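Local coordinates for fatty acid-binding protein homolog 8 (Caenorhabditis elegans, PDB 6C1Z) that binds unsaturated fatty acids such as oleic acid and carries them from the lysosome to the nucleus, where it switches on genes for longevity and mitochondrial beta oxidation, at residues Ser17-Phe20 with Glu21-Leu24; Ile33-Ala36 with Ala37-Ser41; Asn56-Thr60 with Phe61-Lys65; Thr123-Gly127 with Ser128-Arg132. All coordinates share one frame; numbering follows the deposited sequence.

Contact 1. Residues Ser17-Phe20 with Glu21-Leu24. With SO4 (sulfate ion), chain C.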
loop_
_atom_site.group_PDB
_atom_site.type_symbol
_atom_site.label_atom_id
_atom_site.label_comp_id
_atom_site.label_asym_id
_atom_site.label_seq_id
_atom_site.Cartn_x
_atom_site.Cartn_y
_atom_site.Cartn_z
ATOM N N SER A 17 2.740 -13.211 2.323
ATOM C CA SER A 17 1.631 -12.616 1.599
ATOM C C SER A 17 0.486 -13.615 1.515
ATOM O O SER A 17 0.702 -14.818 1.355
ATOM C CB SER A 17 2.052 -12.179 0.188
ATOM O OG SER A 17 0.989 -11.535 -0.484
ATOM N N GLU A 18 -0.738 -13.082 1.604
ATOM C CA GLU A 18 -1.967 -13.856 1.541
ATOM C C GLU A 18 -2.960 -13.067 0.699
ATOM O O GLU A 18 -3.184 -11.885 0.963
ATOM C CB GLU A 18 -2.530 -14.045 2.964
ATOM C CG GLU A 18 -3.247 -15.343 3.234
ATOM C CD GLU A 18 -3.845 -15.385 4.637
ATOM O OE1 GLU A 18 -4.158 -14.306 5.185
ATOM O OE2 GLU A 18 -3.993 -16.492 5.192
ATOM N N ASN A 19 -3.540 -13.709 -0.317
ATOM C CA ASN A 19 -4.625 -13.133 -1.113
ATOM C C ASN A 19 -4.202 -11.920 -1.945
ATOM O O ASN A 19 -5.062 -11.139 -2.390
ATOM C CB ASN A 19 -5.846 -12.789 -0.248
ATOM C CG ASN A 19 -6.681 -13.989 0.079
ATOM O OD1 ASN A 19 -6.407 -15.100 -0.370
ATOM N ND2 ASN A 19 -7.711 -13.777 0.881
ATOM N N PHE A 20 -2.913 -11.712 -2.215
ATOM C CA PHE A 20 -2.535 -10.546 -3.016
ATOM C C PHE A 20 -3.015 -10.674 -4.458
ATOM O O PHE A 20 -3.588 -9.726 -5.010
ATOM C CB PHE A 20 -1.026 -10.295 -2.952
ATOM C CG PHE A 20 -0.576 -9.050 -3.673
ATOM C CD1 PHE A 20 -1.217 -7.832 -3.487
ATOM C CD2 PHE A 20 0.504 -9.090 -4.521
ATOM C CE1 PHE A 20 -0.780 -6.689 -4.129
ATOM C CE2 PHE A 20 0.939 -7.946 -5.173
ATOM C CZ PHE A 20 0.292 -6.751 -4.977
ATOM N N GLU A 21 -2.767 -11.822 -5.100
ATOM C CA GLU A 21 -3.234 -12.009 -6.468
ATOM C C GLU A 21 -4.751 -11.877 -6.547
ATOM O O GLU A 21 -5.279 -11.285 -7.498
ATOM C CB GLU A 21 -2.759 -13.365 -6.999
ATOM C CG GLU A 21 -3.104 -13.622 -8.465
ATOM C CD GLU A 21 -2.548 -14.937 -9.006
ATOM O OE1 GLU A 21 -1.652 -15.527 -8.367
ATOM O OE2 GLU A 21 -3.012 -15.373 -10.078
ATOM N N GLU A 22 -5.468 -12.418 -5.545
ATOM C CA GLU A 22 -6.931 -12.323 -5.493
ATOM C C GLU A 22 -7.386 -10.880 -5.315
ATOM O O GLU A 22 -8.390 -10.465 -5.914
ATOM C CB GLU A 22 -7.463 -13.198 -4.363
ATOM C CG GLU A 22 -7.361 -14.694 -4.623
ATOM C CD GLU A 22 -8.232 -15.158 -5.782
ATOM O OE1 GLU A 22 -9.217 -14.462 -6.118
ATOM O OE2 GLU A 22 -7.925 -16.224 -6.359
ATOM N N TYR A 23 -6.668 -10.106 -4.505
ATOM C CA TYR A 23 -6.945 -8.679 -4.382
ATOM C C TYR A 23 -6.759 -7.954 -5.715
ATOM O O TYR A 23 -7.602 -7.147 -6.127
ATOM C CB TYR A 23 -6.073 -8.055 -3.270
ATOM C CG TYR A 23 -6.052 -6.564 -3.373
ATOM C CD1 TYR A 23 -7.089 -5.795 -2.878
ATOM C CD2 TYR A 23 -5.008 -5.926 -4.023
ATOM C CE1 TYR A 23 -7.082 -4.422 -3.021
ATOM C CE2 TYR A 23 -4.992 -4.563 -4.188
ATOM C CZ TYR A 23 -6.051 -3.813 -3.707
ATOM O OH TYR A 23 -6.022 -2.453 -3.890
ATOM N N LEU A 24 -5.663 -8.228 -6.404
ATOM C CA LEU A 24 -5.444 -7.601 -7.703
ATOM C C LEU A 24 -6.539 -7.982 -8.693
ATOM O O LEU A 24 -7.008 -7.134 -9.471
ATOM C CB LEU A 24 -4.066 -7.985 -8.228
ATOM C CG LEU A 24 -2.882 -7.435 -7.432
ATOM C CD1 LEU A 24 -1.556 -7.901 -8.057
ATOM C CD2 LEU A 24 -2.908 -5.915 -7.333
HETATM S S SO4 C . -0.349 -14.249 -2.759
HETATM O O1 SO4 C . 1.044 -14.050 -3.143
HETATM O O2 SO4 C . -0.617 -13.356 -1.625
HETATM O O3 SO4 C . -1.230 -13.989 -3.881
HETATM O O4 SO4 C . -0.473 -15.642 -2.320
#
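Phe-20 reaches forward one helical turn to lie against Leu-24. Its CG stands anti to the backbone N (chi1 -176°), and this swings the ring along the helix toward the leucine. Leu-24 CD1 then sits over one ring face, 4.0 Å from the centroid of the Phe-20 ring and displaced toward the rim: a CH-pi contact. The other methyl, Leu-24 CD2, meets the same ring at Phe-20 CE1, at 3.9 Å. The backbone closes the same turn, with Leu-24 N giving its hydrogen to Phe-20 O at 2.9 Å. Here strand 10-18 of the fatty acid-binding barrel runs into helix 20-27, the first helix of the helix-turn-helix lid. Asn-19 holds the N-cap position, yet its side chain makes no capping bond; ND2 goes instead, weakly, to Ile-130 O on strand 129-137. Its carbonyl does the helical work, accepting the bond from Tyr-23 N to Asn-19 O, 2.8 Å. The N-H groups at the start of the helix are met by a sulfate, probably from the crystallisation liquor. Sulfate O2 is gripped twice, by Phe-20 N at 2.9 Å and by Ser-17 OG at 2.7 Å. Glu-21 N points almost straight at sulfate O3, 2.9 Å away with an N-H...O angle of 176°. The positive end of the helix probably favours the anion here, and Arg-133 adds charge close by: it bonds Ser-17 OG and makes a cation-pi contact with the Phe-20 ring.

Contact 2. Residues Ile33-Ala36 with Ala37-Ser41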
loop_
_atom_site.group_PDB
_atom_site.type_symbol
_atom_site.label_atom_id
_atom_site.label_comp_id
_atom_site.label_asym_id
_atom_site.label_seq_id
_atom_site.Cartn_x
_atom_site.Cartn_y
_atom_site.Cartn_z
ATOM N N ILE A 33 -0.477 -9.646 -15.493
ATOM C CA ILE A 33 0.098 -8.648 -14.605
ATOM C C ILE A 33 -0.053 -9.076 -13.151
ATOM O O ILE A 33 0.895 -8.973 -12.365
ATOM C CB ILE A 33 -0.501 -7.261 -14.892
ATOM C CG1 ILE A 33 -0.016 -6.778 -16.254
ATOM C CG2 ILE A 33 -0.063 -6.255 -13.861
ATOM C CD1 ILE A 33 -0.801 -5.639 -16.850
ATOM N N ARG A 34 -1.241 -9.562 -12.757
ATOM C CA ARG A 34 -1.429 -9.912 -11.357
ATOM C C ARG A 34 -0.573 -11.107 -10.956
ATOM O O ARG A 34 -0.097 -11.166 -9.816
ATOM C CB ARG A 34 -2.915 -10.106 -11.012
ATOM C CG ARG A 34 -3.624 -11.304 -11.632
ATOM C CD ARG A 34 -5.084 -11.321 -11.191
ATOM N NE ARG A 34 -5.822 -12.486 -11.669
ATOM C CZ ARG A 34 -6.669 -12.483 -12.699
ATOM N NH1 ARG A 34 -6.907 -11.370 -13.380
ATOM N NH2 ARG A 34 -7.298 -13.603 -13.058
ATOM N N LYS A 35 -0.398 -12.074 -11.860
ATOM C CA LYS A 35 0.518 -13.187 -11.610
ATOM C C LYS A 35 1.943 -12.685 -11.395
ATOM O O LYS A 35 2.599 -13.038 -10.407
ATOM C CB LYS A 35 0.450 -14.164 -12.787
ATOM C CG LYS A 35 1.491 -15.276 -12.795
ATOM C CD LYS A 35 1.141 -16.396 -11.831
ATOM C CE LYS A 35 2.009 -17.622 -12.084
ATOM N NZ LYS A 35 1.763 -18.230 -13.429
ATOM N N ALA A 36 2.434 -11.846 -12.308
ATOM C CA ALA A 36 3.797 -11.330 -12.190
ATOM C C ALA A 36 3.963 -10.491 -10.930
ATOM O O ALA A 36 4.975 -10.601 -10.224
ATOM C CB ALA A 36 4.125 -10.481 -13.413
ATOM N N ALA A 37 2.986 -9.630 -10.631
ATOM C CA ALA A 37 3.113 -8.759 -9.483
ATOM C C ALA A 37 3.135 -9.559 -8.193
ATOM O O ALA A 37 3.830 -9.181 -7.243
ATOM C CB ALA A 37 1.964 -7.755 -9.448
ATOM N N SER A 38 2.385 -10.666 -8.138
ATOM C CA SER A 38 2.303 -11.451 -6.913
ATOM C C SER A 38 3.513 -12.355 -6.715
ATOM O O SER A 38 3.747 -12.820 -5.594
ATOM C CB SER A 38 1.009 -12.278 -6.895
ATOM O OG SER A 38 1.019 -13.285 -7.885
ATOM N N LEU A 39 4.301 -12.602 -7.762
ATOM C CA LEU A 39 5.491 -13.424 -7.604
ATOM C C LEU A 39 6.648 -12.678 -6.956
ATOM O O LEU A 39 7.548 -13.326 -6.408
ATOM C CB LEU A 39 5.931 -13.991 -8.954
ATOM C CG LEU A 39 5.153 -15.215 -9.425
ATOM C CD1 LEU A 39 5.518 -15.518 -10.858
ATOM C CD2 LEU A 39 5.448 -16.413 -8.533
ATOM N N THR A 40 6.663 -11.350 -6.998
ATOM C CA THR A 40 7.795 -10.616 -6.458
ATOM C C THR A 40 7.720 -10.534 -4.936
ATOM O O THR A 40 6.669 -10.739 -4.322
ATOM C CB THR A 40 7.819 -9.186 -6.985
ATOM O OG1 THR A 40 6.667 -8.487 -6.498
ATOM C CG2 THR A 40 7.848 -9.163 -8.505
ATOM N N SER A 41 8.867 -10.218 -4.328
ATOM C CA SER A 41 8.969 -9.921 -2.899
ATOM C C SER A 41 9.533 -8.509 -2.798
ATOM O O SER A 41 10.757 -8.328 -2.699
ATOM C CB SER A 41 9.858 -10.934 -2.179
ATOM O OG SER A 41 9.245 -12.213 -2.173
#
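The second helix of the barrel's lid, 31-39, nears its C-terminal end here, where the carbonyl oxygens of Ile-33, Arg-34 and Lys-35 accept the N-H groups of Ala-37, Ser-38 and Leu-39, the last of these weakly; Ile-33, Arg-34 and Lys-35 are also the last three residues of a probable nuclear localization signal. The first bond is regular: Ala-37 N reaches Ile-33 O at 2.8 Å, and Ala-37 CB also rests on that oxygen. Ser-38 N then binds Arg-34 O at 3.0 Å. The serine hydroxyl folds back on the helix, OG lying between the backbone N and the carbonyl carbon (chi1 67°). From there Ser-38 OG has two oxygens within reach, Lys-35 O at 3.0 Å and Arg-34 O at 3.1 Å, and its single proton is not settled between them. At Leu-39 the pattern slips. Besides the weak bond to Lys-35 O, Leu-39 N bonds Ala-36 O at 3.2 Å, approaching from above the carbonyl plane (70° out of it). The leucine side chain rests on the other carbonyl, Leu-39 CG lying 3.5 Å from Lys-35 O. Thr-40 CG2 turns onto Ala-36 O at 3.6 Å. The threonine hydroxyl goes to a different carbonyl, Thr-40 OG1 donating to Ala-37 O at 3.0 Å. The Ser-38 hydroxyl thus supplements the backbone bonds, and Thr-40 gives Ala-37 O a side-chain donor, which probably steadies these carbonyls where the chain leaves the lid.

Contact 3. Residues Asn56-Thr60 with Phe61-Lys65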
loop_
_atom_site.group_PDB
_atom_site.type_symbol
_atom_site.label_atom_id
_atom_site.label_comp_id
_atom_site.label_asym_id
_atom_site.label_seq_id
_atom_site.Cartn_x
_atom_site.Cartn_y
_atom_site.Cartn_z
ATOM N N ASN A 56 7.610 4.098 -1.010
ATOM C CA ASN A 56 8.126 3.667 -2.292
ATOM C C ASN A 56 8.316 2.164 -2.263
ATOM O O ASN A 56 9.047 1.643 -1.415
ATOM C CB ASN A 56 9.452 4.369 -2.572
ATOM C CG ASN A 56 9.306 5.862 -2.671
ATOM O OD1 ASN A 56 8.238 6.371 -2.998
ATOM N ND2 ASN A 56 10.391 6.580 -2.420
ATOM N N GLN A 57 7.736 1.474 -3.227
ATOM C CA GLN A 57 7.831 0.025 -3.295
ATOM C C GLN A 57 8.692 -0.339 -4.492
ATOM O O GLN A 57 8.439 0.126 -5.606
ATOM C CB GLN A 57 6.443 -0.598 -3.430
ATOM C CG GLN A 57 6.408 -2.098 -3.253
ATOM C CD GLN A 57 5.124 -2.568 -2.607
ATOM O OE1 GLN A 57 4.452 -3.467 -3.112
ATOM N NE2 GLN A 57 4.771 -1.957 -1.488
ATOM N N TYR A 58 9.712 -1.155 -4.270
ATOM C CA TYR A 58 10.635 -1.520 -5.342
ATOM C C TYR A 58 10.579 -3.010 -5.630
ATOM O O TYR A 58 10.611 -3.830 -4.710
ATOM C CB TYR A 58 12.081 -1.149 -4.990
ATOM C CG TYR A 58 12.285 0.335 -4.843
ATOM C CD1 TYR A 58 12.463 1.133 -5.967
ATOM C CD2 TYR A 58 12.327 0.929 -3.600
ATOM C CE1 TYR A 58 12.660 2.497 -5.855
ATOM C CE2 TYR A 58 12.536 2.309 -3.470
ATOM C CZ TYR A 58 12.677 3.078 -4.609
ATOM O OH TYR A 58 12.880 4.432 -4.463
ATOM N N SER A 59 10.549 -3.373 -6.908
ATOM C CA SER A 59 10.581 -4.786 -7.263
ATOM C C SER A 59 11.054 -4.936 -8.698
ATOM O O SER A 59 11.126 -3.966 -9.452
ATOM C CB SER A 59 9.205 -5.438 -7.117
ATOM O OG SER A 59 8.356 -5.118 -8.216
ATOM N N THR A 60 11.348 -6.186 -9.072
ATOM C CA THR A 60 11.783 -6.477 -10.432
ATOM C C THR A 60 10.695 -6.160 -11.448
ATOM O O THR A 60 10.999 -5.838 -12.603
ATOM C CB THR A 60 12.211 -7.947 -10.556
ATOM O OG1 THR A 60 11.186 -8.816 -10.052
ATOM C CG2 THR A 60 13.505 -8.200 -9.801
ATOM N N PHE A 61 9.427 -6.243 -11.045
ATOM C CA PHE A 61 8.321 -6.049 -11.973
ATOM C C PHE A 61 7.923 -4.584 -12.134
ATOM O O PHE A 61 7.586 -4.151 -13.242
ATOM C CB PHE A 61 7.112 -6.872 -11.514
ATOM C CG PHE A 61 5.926 -6.768 -12.427
ATOM C CD1 PHE A 61 5.991 -7.236 -13.719
ATOM C CD2 PHE A 61 4.741 -6.199 -11.987
ATOM C CE1 PHE A 61 4.893 -7.148 -14.568
ATOM C CE2 PHE A 61 3.645 -6.107 -12.828
ATOM C CZ PHE A 61 3.722 -6.576 -14.117
ATOM N N LYS A 62 7.911 -3.811 -11.058
ATOM C CA LYS A 62 7.572 -2.401 -11.162
ATOM C C LYS A 62 7.999 -1.698 -9.890
ATOM O O LYS A 62 7.890 -2.267 -8.799
ATOM C CB LYS A 62 6.066 -2.197 -11.368
ATOM C CG LYS A 62 5.701 -0.754 -11.705
ATOM C CD LYS A 62 4.207 -0.571 -11.901
ATOM C CE LYS A 62 3.865 0.869 -12.269
ATOM N NZ LYS A 62 4.212 1.818 -11.168
ATOM N N ASN A 63 8.486 -0.466 -10.032
ATOM C CA ASN A 63 8.693 0.423 -8.896
ATOM C C ASN A 63 7.482 1.335 -8.785
ATOM O O ASN A 63 7.005 1.869 -9.792
ATOM C CB ASN A 63 9.954 1.273 -9.069
ATOM C CG ASN A 63 11.220 0.448 -9.121
ATOM O OD1 ASN A 63 11.257 -0.704 -8.693
ATOM N ND2 ASN A 63 12.280 1.044 -9.646
ATOM N N ASN A 64 6.974 1.497 -7.562
ATOM C CA ASN A 64 5.763 2.269 -7.304
ATOM C C ASN A 64 6.090 3.267 -6.212
ATOM O O ASN A 64 6.307 2.877 -5.061
ATOM C CB ASN A 64 4.626 1.374 -6.827
ATOM C CG ASN A 64 4.417 0.182 -7.715
ATOM O OD1 ASN A 64 4.532 0.276 -8.934
ATOM N ND2 ASN A 64 4.108 -0.957 -7.107
ATOM N N LYS A 65 6.088 4.545 -6.558
ATOM C CA LYS A 65 6.454 5.590 -5.619
ATOM C C LYS A 65 5.222 6.421 -5.314
ATOM O O LYS A 65 4.530 6.891 -6.221
ATOM C CB LYS A 65 7.590 6.451 -6.174
ATOM C CG LYS A 65 8.812 5.620 -6.584
ATOM C CD LYS A 65 10.124 6.398 -6.484
ATOM C CE LYS A 65 10.221 7.498 -7.530
ATOM N NZ LYS A 65 11.517 8.239 -7.457
#
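The Tyr-58 ring meets the Asn-63 amide edge-on, Tyr-58 CD1 lying 3.5 Å from Asn-63 CG. Ring and amide planes stand 76° apart, and ND2 meets the ring edge in its plane. Held beside the ring, the amide turns its oxygen to the backbone, Asn-63 OD1 accepting Ser-59 N at 3.3 Å. Farther out, Tyr-58 OH touches the aliphatic Lys-65 CD, at 3.9 Å. With an alanine in place of the tyrosine, the Asn-63 amide would probably lose the ring edge beside it and be freer to turn from Ser-59 N, and Lys-65 CD would lose its contact with the hydroxyl. The pair belongs to the hairpin of strands 52-58 and 64-68; its last hydrogen-bonded pair before the turn is Gln-57 with Asn-64, joined by Gln-57 N to Asn-64 O at 2.7 Å and by the return bond. Inside the turn Ser-59 bends its hydroxyl inward (chi1 78°), Ser-59 OG donating to Lys-62 O at 2.9 Å. The same OG takes a weak bond from Phe-61 N. Phe-61 itself swings out to Ile-33, Ala-36 and Ala-37 of helix 31-39, the neighbourhood that forms the ligand portal in related fatty acid-binding proteins. Lys-62 stretches out from the loop, Lys-62 NZ bonding Asn-64 OD1 at 2.7 Å and Asn-63 O less directly, from above the carbonyl plane. The Ser-59 hydroxyl and the Asn-63 amide oxygen take over from the backbone ladder where the strands part, and probably keep the turn in shape while Phe-61 packs against helix 31-39.

Contact 4. Residues Thr123-Gly127 with Ser128-Arg132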
loop_
_atom_site.group_PDB
_atom_site.type_symbol
_atom_site.label_atom_id
_atom_site.label_comp_id
_atom_site.label_asym_id
_atom_site.label_seq_id
_atom_site.Cartn_x
_atom_site.Cartn_y
_atom_site.Cartn_z
ATOM N N THR A 123 -2.718 -4.451 5.165
ATOM C CA THR A 123 -3.854 -5.068 4.512
ATOM C C THR A 123 -4.265 -4.204 3.332
ATOM O O THR A 123 -4.240 -2.977 3.421
ATOM C CB THR A 123 -5.053 -5.280 5.463
ATOM O OG1 THR A 123 -5.387 -4.049 6.123
ATOM C CG2 THR A 123 -4.739 -6.345 6.504
ATOM N N TYR A 124 -4.645 -4.861 2.246
ATOM C CA TYR A 124 -5.267 -4.204 1.107
ATOM C C TYR A 124 -6.646 -4.815 0.954
ATOM O O TYR A 124 -6.782 -6.027 0.760
ATOM C CB TYR A 124 -4.479 -4.406 -0.195
ATOM C CG TYR A 124 -2.972 -4.331 -0.126
ATOM C CD1 TYR A 124 -2.333 -3.467 0.751
ATOM C CD2 TYR A 124 -2.193 -5.119 -0.959
ATOM C CE1 TYR A 124 -0.959 -3.407 0.807
ATOM C CE2 TYR A 124 -0.819 -5.054 -0.907
ATOM C CZ TYR A 124 -0.224 -4.196 -0.018
ATOM O OH TYR A 124 1.160 -4.155 0.029
ATOM N N GLN A 125 -7.668 -3.976 1.067
ATOM C CA GLN A 125 -9.051 -4.420 1.042
ATOM C C GLN A 125 -9.788 -3.776 -0.117
ATOM O O GLN A 125 -9.696 -2.560 -0.306
ATOM C CB GLN A 125 -9.656 -3.995 2.370
ATOM C CG GLN A 125 -11.163 -3.934 2.453
ATOM C CD GLN A 125 -11.621 -3.375 3.791
ATOM O OE1 GLN A 125 -11.244 -3.874 4.848
ATOM N NE2 GLN A 125 -12.403 -2.314 3.745
ATOM N N SER A 126 -10.508 -4.591 -0.885
ATOM C CA SER A 126 -11.480 -4.095 -1.859
ATOM C C SER A 126 -12.575 -5.133 -2.020
ATOM O O SER A 126 -12.295 -6.331 -2.105
ATOM C CB SER A 126 -10.831 -3.830 -3.227
ATOM O OG SER A 126 -11.756 -3.255 -4.117
ATOM N N GLY A 127 -13.826 -4.674 -2.001
ATOM C CA GLY A 127 -14.956 -5.582 -2.154
ATOM C C GLY A 127 -14.914 -6.669 -1.102
ATOM O O GLY A 127 -14.716 -6.403 0.084
ATOM N N SER A 128 -15.005 -7.916 -1.545
ATOM C CA SER A 128 -15.013 -9.058 -0.646
ATOM C C SER A 128 -13.619 -9.560 -0.294
ATOM O O SER A 128 -13.500 -10.584 0.378
ATOM C CB SER A 128 -15.799 -10.202 -1.282
ATOM O OG SER A 128 -15.155 -10.621 -2.467
ATOM N N VAL A 129 -12.553 -8.888 -0.738
ATOM C CA VAL A 129 -11.207 -9.428 -0.601
ATOM C C VAL A 129 -10.363 -8.571 0.333
ATOM O O VAL A 129 -10.283 -7.348 0.174
ATOM C CB VAL A 129 -10.502 -9.588 -1.957
ATOM C CG1 VAL A 129 -9.086 -10.197 -1.753
ATOM C CG2 VAL A 129 -11.342 -10.440 -2.882
ATOM N N ILE A 130 -9.707 -9.225 1.286
ATOM C CA ILE A 130 -8.625 -8.626 2.059
ATOM C C ILE A 130 -7.345 -9.402 1.800
ATOM O O ILE A 130 -7.301 -10.625 1.984
ATOM C CB ILE A 130 -8.939 -8.599 3.561
ATOM C CG1 ILE A 130 -10.098 -7.652 3.836
ATOM C CG2 ILE A 130 -7.712 -8.137 4.350
ATOM C CD1 ILE A 130 -10.589 -7.711 5.240
ATOM N N CYS A 131 -6.308 -8.681 1.403
ATOM C CA CYS A 131 -4.951 -9.201 1.255
ATOM C C CYS A 131 -4.166 -8.816 2.503
ATOM O O CYS A 131 -4.309 -7.699 2.998
ATOM C CB CYS A 131 -4.271 -8.600 -0.000
ATOM S SG CYS A 131 -2.461 -8.666 -0.009
ATOM N N ARG A 132 -3.322 -9.723 2.990
ATOM C CA ARG A 132 -2.481 -9.473 4.155
ATOM C C ARG A 132 -1.023 -9.657 3.757
ATOM O O ARG A 132 -0.680 -10.639 3.103
ATOM C CB ARG A 132 -2.827 -10.429 5.313
ATOM C CG ARG A 132 -4.277 -10.414 5.744
ATOM C CD ARG A 132 -4.593 -11.477 6.804
ATOM N NE ARG A 132 -5.959 -11.303 7.287
ATOM C CZ ARG A 132 -6.324 -10.321 8.097
ATOM N NH1 ARG A 132 -5.418 -9.455 8.532
ATOM N NH2 ARG A 132 -7.588 -10.214 8.483
#
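Gln-125 lies alongside Ile-130 on the hairpin of strands 119-126 and 129-137, the last two strands of the barrel, both side chains pointing the same way. With CG anti to the backbone N (chi1 161°) and the chain extended beyond, the glutamine runs along the isoleucine: Gln-125 CB is 4.0 Å from Ile-130 CG1, and Gln-125 OE1 is 3.9 Å from Ile-130 CD1. With a serine in place of Gln-125, CG and the amide with OE1 would be gone, which would probably leave the CD1 end of Ile-130 without its neighbour and freer to turn. Thr-123 and Arg-132 share this face, side by side, Thr-123 CG2 coming to 3.8 Å from Arg-132 NH1. A type II' turn from Ser-126 to Val-129 joins the strands, and Gly-127 takes the positive phi (57°) that such a turn needs at its second residue. Val-129 N closes it on Ser-126 O at 2.9 Å. Tyr-124 and Cys-131 lie on the other face, where Cys-131 packs on Phe-20 and Tyr-23 of helix 20-27. They form a hydrogen-bonded pair, Cys-131 N running almost straight to Tyr-124 O at 2.8 Å. The Tyr-124 hydroxyl bonds Gln-122, and its ring meets Phe-111 nearly at right angles. Cys-131 swings its sulfur toward this ring from an oblique direction, Cys-131 SG coming to 3.7 Å from Tyr-124 CD2.

Contacts 1 to 4 follow one another along the chain without interleaving. Contact 1 runs from strand 10-18 into helix 20-27; contact 2 lies on helix 31-39, their centres about 9 Å apart and touching through Leu-24 with Arg-34. Contact 4 lies about 8 Å from contact 1, centre to centre, where strands 10-18 and 129-137 lie side by side in the sheet. Contact 3 meets contact 2 through Phe-61, their centres about 11 Å apart. The two hairpins, contacts 3 and 4, lie on opposite sides of the chain's centre, about 20 Å between centres. Helix 20-27 thus packs on strand 129-137 and helix 31-39 meets the 56-65 hairpin, near where related proteins probably admit fatty acids.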